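Phage related exonuclease (Haemophilus somnus 129PT, PDB 3K93) probably degrades DNA as a metal-dependent, three-subunit exonuclease of the lambda-exonuclease-like PD-(D/E)XK nuclease family. Local coordinates at residues Gln140-Gly143 against Tyr144-Leu147; Thr61-Gly64 against Asn65-Glu69; Arg207-Ala210 against Ala211-Tyr215; Ile194-Asn198 against Glu199-Lys203. All blocks are in the same frame, centred on the assembly; numbering follows the deposited sequence. Where two conformers were deposited one is given.

Overall arrangement
Interaction 1 is the buried contact of the four: a turn of helix 137-148 lying on the central sheet, with one glutamine close to the sodium site. Interaction 4 touches it, centres about 9 Å apart; it is a surface contact where strand 189-195 hands over to helix 198-221, ruled by capping and an arginine. Interaction 3 continues that same helix some 19 Å away between centres, partly buried; a valine meets a glutamine stem there, and outer polar ends reach loops and a second subunit. Interaction 2, partly buried, lies across the chain's centre from interactions 3 and 4, at the break between helices 59-66 and 68-79, where a lysine stem meets a leucine.

Interaction 1: Gln140-Gly143 against Tyr144-Leu147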
loop_
_atom_site.group_PDB
_atom_site.type_symbol
_atom_site.label_atom_id
_atom_site.label_comp_id
_atom_site.label_asym_id
_atom_site.label_seq_id
_atom_site.Cartn_x
_atom_site.Cartn_y
_atom_site.Cartn_z
ATOM N N GLN A 140 21.096 -11.592 2.540
ATOM C CA GLN A 140 21.711 -11.901 1.252
ATOM C C GLN A 140 23.227 -12.032 1.404
ATOM O O GLN A 140 23.835 -12.939 0.818
ATOM C CB GLN A 140 21.379 -10.814 0.239
ATOM C CG GLN A 140 21.919 -11.009 -1.177
ATOM C CD GLN A 140 21.787 -9.772 -2.058
ATOM O OE1 GLN A 140 21.559 -8.671 -1.561
ATOM N NE2 GLN A 140 21.979 -9.948 -3.375
HETATM N N MSE A 141 23.839 -11.118 2.169
HETATM C CA MSE A 141 25.297 -11.140 2.333
HETATM C C MSE A 141 25.699 -12.379 3.123
HETATM O O MSE A 141 26.781 -12.918 2.880
HETATM C CB MSE A 141 25.831 -9.882 3.069
HETATM C CG MSE A 141 25.775 -8.535 2.354
HETATM SE SE MSE A 141 26.474 -8.620 0.594
HETATM C CE MSE A 141 24.789 -8.691 -0.258
ATOM N N GLN A 142 24.857 -12.817 4.079
ATOM C CA GLN A 142 25.193 -14.001 4.870
ATOM C C GLN A 142 25.214 -15.222 3.964
ATOM O O GLN A 142 26.059 -16.091 4.127
ATOM C CB GLN A 142 24.236 -14.240 6.019
ATOM C CG GLN A 142 24.215 -13.149 7.036
ATOM C CD GLN A 142 25.446 -13.092 7.917
ATOM O OE1 GLN A 142 26.299 -13.996 7.910
ATOM N NE2 GLN A 142 25.529 -12.037 8.705
ATOM N N GLY A 143 24.303 -15.245 3.000
ATOM C CA GLY A 143 24.246 -16.297 2.007
ATOM C C GLY A 143 25.475 -16.298 1.123
ATOM O O GLY A 143 26.035 -17.369 0.867
ATOM N N TYR A 144 25.937 -15.116 0.674
ATOM C CA TYR A 144 27.182 -15.096 -0.104
ATOM C C TYR A 144 28.403 -15.473 0.734
ATOM O O TYR A 144 29.331 -16.126 0.235
ATOM C CB TYR A 144 27.430 -13.728 -0.736
ATOM C CG TYR A 144 26.420 -13.259 -1.783
ATOM C CD1 TYR A 144 25.842 -14.139 -2.668
ATOM C CD2 TYR A 144 26.118 -11.906 -1.926
ATOM C CE1 TYR A 144 24.959 -13.731 -3.631
ATOM C CE2 TYR A 144 25.208 -11.473 -2.903
ATOM C CZ TYR A 144 24.641 -12.404 -3.758
ATOM O OH TYR A 144 23.736 -12.041 -4.733
HETATM N N MSE A 145 28.457 -15.027 1.983
HETATM C CA MSE A 145 29.603 -15.341 2.827
HETATM C C MSE A 145 29.675 -16.857 3.068
HETATM O O MSE A 145 30.758 -17.436 3.179
HETATM C CB MSE A 145 29.552 -14.582 4.156
HETATM C CG MSE A 145 29.919 -13.131 4.027
HETATM SE SE MSE A 145 30.037 -12.206 5.714
HETATM C CE MSE A 145 28.171 -11.679 6.011
ATOM N N TRP A 146 28.512 -17.488 3.144
ATOM C CA TRP A 146 28.420 -18.937 3.312
ATOM C C TRP A 146 28.965 -19.635 2.066
ATOM O O TRP A 146 29.840 -20.452 2.170
ATOM C CB TRP A 146 26.974 -19.337 3.538
ATOM C CG TRP A 146 26.793 -20.718 3.870
ATOM C CD1 TRP A 146 27.753 -21.620 4.294
ATOM C CD2 TRP A 146 25.569 -21.418 3.859
ATOM N NE1 TRP A 146 27.181 -22.828 4.534
ATOM C CE2 TRP A 146 25.839 -22.738 4.271
ATOM C CE3 TRP A 146 24.257 -21.063 3.534
ATOM C CZ2 TRP A 146 24.852 -23.688 4.382
ATOM C CZ3 TRP A 146 23.285 -21.992 3.647
ATOM C CH2 TRP A 146 23.574 -23.301 4.060
ATOM N N LEU A 147 28.495 -19.216 0.894
ATOM C CA LEU A 147 28.893 -19.827 -0.356
ATOM C C LEU A 147 30.334 -19.581 -0.715
ATOM O O LEU A 147 30.925 -20.404 -1.400
ATOM C CB LEU A 147 28.002 -19.347 -1.504
ATOM C CG LEU A 147 26.579 -19.863 -1.551
ATOM C CD1 LEU A 147 25.749 -19.041 -2.525
ATOM C CD2 LEU A 147 26.546 -21.352 -1.963
#
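The side chain of Gln-140 runs alongside the ring of Tyr-144, one turn on in helix 137-148, so that Gln-140 CG sits 3.7 Å from Tyr-144 CE2. This i to i+4 pair lies in the helix that packs on the central sheet of what is probably a PD-(D/E)XK nuclease core. With CG anti to the backbone N (chi1 -178°) and the chain extended beyond it, Gln-140 carries its amide to the phenol end of the ring. There NE2 donates to Tyr-144 OH at 3.1 Å, a bent bond whose acceptor is tilted somewhat from the amide plane, the amide and ring being turned 46° apart. OE1 of the same amide accepts from Lys-113, so both ends of the group are held and its rotation should be fixed, about 6 Å from the bound sodium ion.

Deeper in the turn, the carbonyl oxygen of Gln-140 lies over one face of the Tyr-144 ring, toward its rim, while still accepting the backbone N-H of Tyr-144. Met-141, a selenomethionine, bends back to the same ring: its SE lies at the ring edge, 5.5 Å from the centroid, as a Met-aromatic contact, and CE is 3.9 Å from Tyr-144 CD2. Asp-111 of strand 108-114, a ligand of the sodium, touches Gln-140, Met-141 and Tyr-144 alike.

Away from the tyrosine, Gln-142 turns its amide toward the end of strand 189-195, where OE1 and NE2 bond the backbone of Asp-197 and Gln-195. Over one face of that amide lies CE of selenomethionine Met-145, 3.5 Å from Gln-142 OE1.

Interaction 2: Thr61-Gly64 against Asn65-Glu69; sequences TQKG and NELEE
The flat ends of Gln-62, Asn-65 and Glu-66 meet without stacking: as modelled, the Gln-62 amide is turned by more than 50° from both the Asn-65 amide and the Glu-66 carboxylate, and crosses both side chains at roughly a right angle. Gln-62 has two conformers and its amide O and N are probably exchanged, so nothing rests on those atoms. The Asn-65 amide packs near the backbone, its CG 3.6 Å from Thr-61 O, while Glu-66 OE1 bonds Asn-165.

On another side of the helix Lys-63 stretches fully, and its stem crosses the tip of Leu-67: CG and CE of Lys-63 each stand 3.8 Å from Leu-67 CD1. Leu-67 N still donates to Lys-63 O at 2.9 Å, but Leu-67 leaves helical backbone angles (phi -105°, psi 13°). Across this point Gly-64 O and Glu-68 N, 3.2 Å apart, are too badly angled to bond, leaving Glu-68 N a weak bond to Asn-65 O.

This break joins helices 59-66 and 68-79, and sets the Glu-68 side chain about 6 Å from the sodium. Lys-63 NZ ties it to the loops leaving strands 108-114 and 152-158, bonding the carbonyls of Ser-115, Trp-116 and Phe-160.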
loop_
_atom_site.group_PDB
_atom_site.type_symbol
_atom_site.label_atom_id
_atom_site.label_comp_id
_atom_site.label_asym_id
_atom_site.label_seq_id
_atom_site.Cartn_x
_atom_site.Cartn_y
_atom_site.Cartn_z
ATOM N N THR A 61 15.899 -1.980 -11.570
ATOM C CA THR A 61 16.829 -3.101 -11.735
ATOM C C THR A 61 17.651 -2.937 -13.035
ATOM O O THR A 61 18.817 -3.309 -13.070
ATOM C CB THR A 61 16.091 -4.486 -11.749
ATOM O OG1 THR A 61 15.248 -4.545 -12.887
ATOM C CG2 THR A 61 15.229 -4.700 -10.475
ATOM N N GLN A 62 17.064 -2.396 -14.094
ATOM C CA GLN A 62 17.839 -2.164 -15.301
ATOM C C GLN A 62 18.957 -1.141 -15.071
ATOM O O GLN A 62 20.028 -1.279 -15.656
ATOM C CB GLN A 62 16.953 -1.748 -16.475
ATOM C CG GLN A 62 17.632 -1.880 -17.876
ATOM C CD GLN A 62 18.511 -3.142 -18.046
ATOM O OE1 GLN A 62 19.645 -3.044 -18.510
ATOM N NE2 GLN A 62 17.983 -4.318 -17.681
ATOM N N LYS A 63 18.746 -0.142 -14.211
ATOM C CA LYS A 63 19.818 0.835 -13.930
ATOM C C LYS A 63 21.045 0.138 -13.355
ATOM O O LYS A 63 22.181 0.380 -13.801
ATOM C CB LYS A 63 19.355 1.953 -12.995
ATOM C CG LYS A 63 20.429 2.982 -12.628
ATOM C CD LYS A 63 19.890 4.100 -11.781
ATOM C CE LYS A 63 20.959 5.115 -11.374
ATOM N NZ LYS A 63 20.431 6.350 -10.664
ATOM N N GLY A 64 20.817 -0.747 -12.389
ATOM C CA GLY A 64 21.908 -1.523 -11.776
ATOM C C GLY A 64 22.639 -2.377 -12.791
ATOM O O GLY A 64 23.833 -2.537 -12.714
ATOM N N ASN A 65 21.923 -2.920 -13.753
ATOM C CA ASN A 65 22.562 -3.722 -14.782
ATOM C C ASN A 65 23.434 -2.874 -15.674
ATOM O O ASN A 65 24.552 -3.236 -15.922
ATOM C CB ASN A 65 21.536 -4.474 -15.622
ATOM C CG ASN A 65 20.876 -5.616 -14.856
ATOM O OD1 ASN A 65 21.490 -6.220 -13.952
ATOM N ND2 ASN A 65 19.613 -5.941 -15.236
ATOM N N GLU A 66 22.917 -1.737 -16.124
ATOM C CA GLU A 66 23.684 -0.838 -16.976
ATOM C C GLU A 66 24.893 -0.242 -16.309
ATOM O O GLU A 66 25.905 -0.044 -16.971
ATOM C CB GLU A 66 22.812 0.258 -17.572
ATOM C CG GLU A 66 21.770 -0.336 -18.523
ATOM C CD GLU A 66 20.942 0.688 -19.309
ATOM O OE1 GLU A 66 21.264 1.912 -19.282
ATOM O OE2 GLU A 66 19.963 0.226 -19.969
ATOM N N LEU A 67 24.834 -0.001 -15.012
ATOM C CA LEU A 67 25.906 0.747 -14.344
ATOM C C LEU A 67 26.786 -0.192 -13.515
ATOM O O LEU A 67 27.627 0.249 -12.717
ATOM C CB LEU A 67 25.339 1.867 -13.490
ATOM C CG LEU A 67 24.567 2.951 -14.255
ATOM C CD1 LEU A 67 24.022 3.949 -13.258
ATOM C CD2 LEU A 67 25.433 3.657 -15.313
ATOM N N GLU A 68 26.625 -1.485 -13.744
ATOM C CA GLU A 68 27.282 -2.505 -12.929
ATOM C C GLU A 68 28.773 -2.355 -12.939
ATOM O O GLU A 68 29.400 -2.422 -11.882
ATOM C CB GLU A 68 26.934 -3.887 -13.443
ATOM C CG GLU A 68 27.374 -5.017 -12.543
ATOM C CD GLU A 68 26.956 -6.337 -13.143
ATOM O OE1 GLU A 68 27.556 -6.731 -14.193
ATOM O OE2 GLU A 68 26.008 -6.946 -12.587
ATOM N N GLU A 69 29.322 -2.129 -14.131
ATOM C CA GLU A 69 30.769 -1.956 -14.304
ATOM C C GLU A 69 31.272 -0.713 -13.568
ATOM O O GLU A 69 32.208 -0.810 -12.785
ATOM C CB GLU A 69 31.223 -1.990 -15.792
ATOM C CG GLU A 69 30.110 -2.140 -16.869
#

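Interaction 3: Arg207-Ala210 against Ala211-Tyr215; sequences RVSA and AQKYY
Val-208 and Gln-212 touch one turn apart, CG1 of the valine lying 3.9 Å from CD of the glutamine amide. The stem of Gln-212 also presses on the backbone: its CG is 3.2 Å from Val-208 O, the same oxygen that takes the Gln-212 N-H at 2.8 Å. Having CG beside its own backbone N (chi1 -67°) and an extended chain, the glutamine lies back along the helix, and OE1 comes to 3.7 Å from Ser-209 CA.

Next to this pair, the CB of Ala-211 fits 3.4 Å from Val-208 O, and Lys-213 CG passes 3.6 Å from Ser-209 O on the more exposed side. Tyr-214 leaves the turn altogether, only its CB meeting Ala-210 O.

The second shell fixes the ends. Gln-212 NE2 donates to two carbonyls, Leu-8 and Glu-93, which pins the amide over the valine; Val-208 itself packs on Leu-15 and Ile-18 of helix 15-19, and Ala-211 on Val-41 of helix 35-50. Tyr-214 OH bonds Arg-42 of its own chain and Asp-126 of the second subunit. The result is an amphipathic helix, here the long C-terminal one, whose buried side packs on the chain's N-terminal helices and reaches a subunit interface of the three-chain assembly.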
loop_
_atom_site.group_PDB
_atom_site.type_symbol
_atom_site.label_atom_id
_atom_site.label_comp_id
_atom_site.label_asym_id
_atom_site.label_seq_id
_atom_site.Cartn_x
_atom_site.Cartn_y
_atom_site.Cartn_z
ATOM N N ARG A 207 15.256 -22.289 7.821
ATOM C CA ARG A 207 14.181 -21.680 7.060
ATOM C C ARG A 207 14.091 -22.213 5.615
ATOM O O ARG A 207 12.984 -22.445 5.114
ATOM C CB ARG A 207 14.335 -20.154 6.995
ATOM C CG ARG A 207 14.346 -19.367 8.348
ATOM C CD ARG A 207 13.534 -20.012 9.480
ATOM N NE ARG A 207 12.125 -19.920 9.227
ATOM C CZ ARG A 207 11.158 -20.607 9.841
ATOM N NH1 ARG A 207 11.394 -21.499 10.800
ATOM N NH2 ARG A 207 9.913 -20.379 9.456
ATOM N N VAL A 208 15.237 -22.386 4.949
ATOM C CA VAL A 208 15.224 -22.912 3.592
ATOM C C VAL A 208 14.741 -24.378 3.596
ATOM O O VAL A 208 13.965 -24.784 2.751
ATOM C CB VAL A 208 16.555 -22.786 2.920
ATOM C CG1 VAL A 208 16.620 -23.660 1.639
ATOM C CG2 VAL A 208 16.861 -21.307 2.616
ATOM N N SER A 209 15.170 -25.140 4.580
ATOM C CA SER A 209 14.763 -26.519 4.694
ATOM C C SER A 209 13.250 -26.646 4.886
ATOM O O SER A 209 12.625 -27.493 4.266
ATOM C CB SER A 209 15.477 -27.146 5.863
ATOM O OG SER A 209 15.068 -28.480 5.974
ATOM N N ALA A 210 12.666 -25.783 5.705
ATOM C CA ALA A 210 11.229 -25.772 5.872
ATOM C C ALA A 210 10.561 -25.341 4.538
ATOM O O ALA A 210 9.574 -25.965 4.097
ATOM C CB ALA A 210 10.829 -24.837 7.010
ATOM N N ALA A 211 11.125 -24.331 3.876
ATOM C CA ALA A 211 10.620 -23.895 2.564
ATOM C C ALA A 211 10.636 -25.008 1.522
ATOM O O ALA A 211 9.700 -25.124 0.751
ATOM C CB ALA A 211 11.395 -22.630 2.034
ATOM N N GLN A 212 11.684 -25.825 1.502
ATOM C CA GLN A 212 11.804 -26.904 0.512
ATOM C C GLN A 212 10.732 -27.984 0.758
ATOM O O GLN A 212 10.183 -28.542 -0.207
ATOM C CB GLN A 212 13.195 -27.560 0.578
ATOM C CG GLN A 212 14.359 -26.635 0.148
ATOM C CD GLN A 212 15.719 -27.236 0.435
ATOM O OE1 GLN A 212 15.896 -27.961 1.423
ATOM N NE2 GLN A 212 16.688 -26.971 -0.440
ATOM N N LYS A 213 10.440 -28.276 2.032
ATOM C CA LYS A 213 9.389 -29.218 2.341
ATOM C C LYS A 213 8.044 -28.686 1.893
ATOM O O LYS A 213 7.279 -29.426 1.308
ATOM C CB LYS A 213 9.354 -29.597 3.818
ATOM C CG LYS A 213 10.570 -30.424 4.243
ATOM C CD LYS A 213 10.493 -30.880 5.730
ATOM C CE LYS A 213 11.844 -31.502 6.225
ATOM N NZ LYS A 213 11.920 -32.936 5.920
ATOM N N TYR A 214 7.753 -27.420 2.171
ATOM C CA TYR A 214 6.506 -26.814 1.716
ATOM C C TYR A 214 6.417 -26.818 0.182
ATOM O O TYR A 214 5.430 -27.251 -0.398
ATOM C CB TYR A 214 6.361 -25.380 2.289
ATOM C CG TYR A 214 5.075 -24.710 1.908
ATOM C CD1 TYR A 214 3.850 -25.216 2.305
ATOM C CD2 TYR A 214 5.080 -23.531 1.180
ATOM C CE1 TYR A 214 2.655 -24.598 1.922
ATOM C CE2 TYR A 214 3.899 -22.897 0.819
ATOM C CZ TYR A 214 2.709 -23.442 1.173
ATOM O OH TYR A 214 1.589 -22.786 0.801
ATOM N N TYR A 215 7.476 -26.368 -0.467
ATOM C CA TYR A 215 7.576 -26.420 -1.932
ATOM C C TYR A 215 7.248 -27.816 -2.484
ATOM O O TYR A 215 6.459 -27.935 -3.421
ATOM C CB TYR A 215 8.999 -25.965 -2.348
ATOM C CG TYR A 215 9.388 -26.078 -3.826
ATOM C CD1 TYR A 215 9.879 -27.265 -4.347
ATOM C CD2 TYR A 215 9.273 -24.981 -4.690
ATOM C CE1 TYR A 215 10.245 -27.368 -5.715
ATOM C CE2 TYR A 215 9.649 -25.066 -6.044
ATOM C CZ TYR A 215 10.152 -26.263 -6.538
ATOM O OH TYR A 215 10.534 -26.371 -7.836
#

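Interaction 4: Ile194-Asn198 against Glu199-Lys203; sequences IQRDN and ELIDK
Strand 189-195 ends two residues before Asp-197, the N-cap of helix 198-221, which itself stays extended (phi -136°, psi 100°). Its carbonyl oxygen accepts Ile-201 N at 3.0 Å, in the carbonyl plane, and Asn-198 O in turn accepts Asp-202 N, so the helical bonding is established from the first turn.

The side chain of Asp-197 caps the start of the helix. A chi1 of 176° swings the carboxylate back over the first turn, where OD1 takes two weak bonds, from Glu-199 N at 3.0 Å and from Leu-200 N at 3.2 Å. The negative carboxylate would also suit the positive end of the helix dipole. Leu-200 packs against the same side chain, its CB 3.8 Å from Asp-197 CG.

Across the cap, Arg-196 lays its guanidinium over the tip of Ile-201: CD1 of Ile-201 stands 3.6 Å above one face of that plane, toward its rim, and is 3.8 Å from Arg-196 CG. The group is steadied by NE, which donates to a lone pair of Asn-198 OD1 at 2.8 Å, and by NH1, bonded to Cys-150 O.

The residue before the N-cap thus meets the fourth after it, the spacing of a hydrophobic staple, here made with an arginine, around an aspartate N-cap with two weak bonds at a strand-to-helix junction.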
loop_
_atom_site.group_PDB
_atom_site.type_symbol
_atom_site.label_atom_id
_atom_site.label_comp_id
_atom_site.label_asym_id
_atom_site.label_seq_id
_atom_site.Cartn_x
_atom_site.Cartn_y
_atom_site.Cartn_z
ATOM N N ILE A 194 28.746 -5.919 7.020
ATOM C CA ILE A 194 28.014 -7.002 7.669
ATOM C C ILE A 194 29.026 -8.081 8.084
ATOM O O ILE A 194 29.760 -8.572 7.232
ATOM C CB ILE A 194 26.980 -7.638 6.693
ATOM C CG1 ILE A 194 26.046 -6.578 6.075
ATOM C CG2 ILE A 194 26.152 -8.678 7.419
ATOM C CD1 ILE A 194 25.051 -5.950 7.062
ATOM N N GLN A 195 29.079 -8.430 9.379
ATOM C CA GLN A 195 29.960 -9.485 9.854
ATOM C C GLN A 195 29.286 -10.840 9.603
ATOM O O GLN A 195 28.086 -10.941 9.732
ATOM C CB GLN A 195 30.253 -9.343 11.365
ATOM C CG GLN A 195 30.991 -8.064 11.793
ATOM C CD GLN A 195 32.289 -7.868 11.030
ATOM O OE1 GLN A 195 32.969 -8.838 10.685
ATOM N NE2 GLN A 195 32.628 -6.621 10.742
ATOM N N ARG A 196 30.067 -11.864 9.248
ATOM C CA ARG A 196 29.555 -13.244 9.123
ATOM C C ARG A 196 28.919 -13.618 10.440
ATOM O O ARG A 196 29.459 -13.311 11.462
ATOM C CB ARG A 196 30.700 -14.206 8.857
ATOM C CG ARG A 196 30.283 -15.654 8.725
ATOM C CD ARG A 196 31.480 -16.561 8.718
ATOM N NE ARG A 196 31.055 -17.926 8.408
ATOM C CZ ARG A 196 30.974 -18.451 7.188
ATOM N NH1 ARG A 196 31.349 -17.780 6.103
ATOM N NH2 ARG A 196 30.553 -19.706 7.058
ATOM N N ASP A 197 27.762 -14.251 10.420
ATOM C CA ASP A 197 27.092 -14.629 11.656
ATOM C C ASP A 197 26.594 -16.027 11.462
ATOM O O ASP A 197 25.555 -16.232 10.824
ATOM C CB ASP A 197 25.947 -13.658 11.952
ATOM C CG ASP A 197 25.123 -14.044 13.188
ATOM O OD1 ASP A 197 25.256 -15.177 13.717
ATOM O OD2 ASP A 197 24.306 -13.190 13.610
ATOM N N ASN A 198 27.353 -16.991 12.005
ATOM C CA ASN A 198 27.062 -18.430 11.836
ATOM C C ASN A 198 25.711 -18.868 12.385
ATOM O O ASN A 198 25.129 -19.810 11.874
ATOM C CB ASN A 198 28.189 -19.308 12.428
ATOM C CG ASN A 198 29.516 -19.127 11.687
ATOM O OD1 ASN A 198 29.543 -18.955 10.470
ATOM N ND2 ASN A 198 30.609 -19.126 12.423
ATOM N N GLU A 199 25.210 -18.189 13.412
ATOM C CA GLU A 199 23.843 -18.442 13.887
ATOM C C GLU A 199 22.809 -18.031 12.846
ATOM O O GLU A 199 21.800 -18.706 12.683
ATOM C CB GLU A 199 23.563 -17.752 15.234
ATOM C CG GLU A 199 24.178 -18.521 16.436
ATOM C CD GLU A 199 23.860 -17.866 17.782
ATOM O OE1 GLU A 199 23.051 -16.896 17.794
ATOM O OE2 GLU A 199 24.418 -18.312 18.815
ATOM N N LEU A 200 23.068 -16.932 12.146
ATOM C CA LEU A 200 22.212 -16.517 11.048
ATOM C C LEU A 200 22.297 -17.483 9.865
ATOM O O LEU A 200 21.283 -17.740 9.222
ATOM C CB LEU A 200 22.556 -15.110 10.574
ATOM C CG LEU A 200 21.408 -14.109 10.580
ATOM C CD1 LEU A 200 20.654 -14.214 11.961
ATOM C CD2 LEU A 200 21.956 -12.643 10.321
ATOM N N ILE A 201 23.491 -18.011 9.580
ATOM C CA ILE A 201 23.640 -18.970 8.503
ATOM C C ILE A 201 22.850 -20.238 8.861
ATOM O O ILE A 201 22.159 -20.772 8.025
ATOM C CB ILE A 201 25.116 -19.266 8.140
ATOM C CG1 ILE A 201 25.768 -17.985 7.544
ATOM C CG2 ILE A 201 25.198 -20.496 7.149
ATOM C CD1 ILE A 201 27.309 -17.853 7.716
ATOM N N ASP A 202 22.920 -20.668 10.112
ATOM C CA ASP A 202 22.097 -21.782 10.585
ATOM C C ASP A 202 20.606 -21.510 10.456
ATOM O O ASP A 202 19.870 -22.386 10.101
ATOM C CB ASP A 202 22.419 -22.127 12.032
ATOM C CG ASP A 202 23.745 -22.794 12.181
ATOM O OD1 ASP A 202 24.221 -23.388 11.205
ATOM O OD2 ASP A 202 24.323 -22.720 13.285
ATOM N N LYS A 203 20.181 -20.297 10.747
ATOM C CA LYS A 203 18.795 -19.862 10.517
ATOM C C LYS A 203 18.403 -19.968 9.019
ATOM O O LYS A 203 17.339 -20.480 8.693
ATOM C CB LYS A 203 18.626 -18.417 11.036
ATOM C CG LYS A 203 17.172 -17.870 11.123
ATOM C CD LYS A 203 17.090 -16.521 11.942
#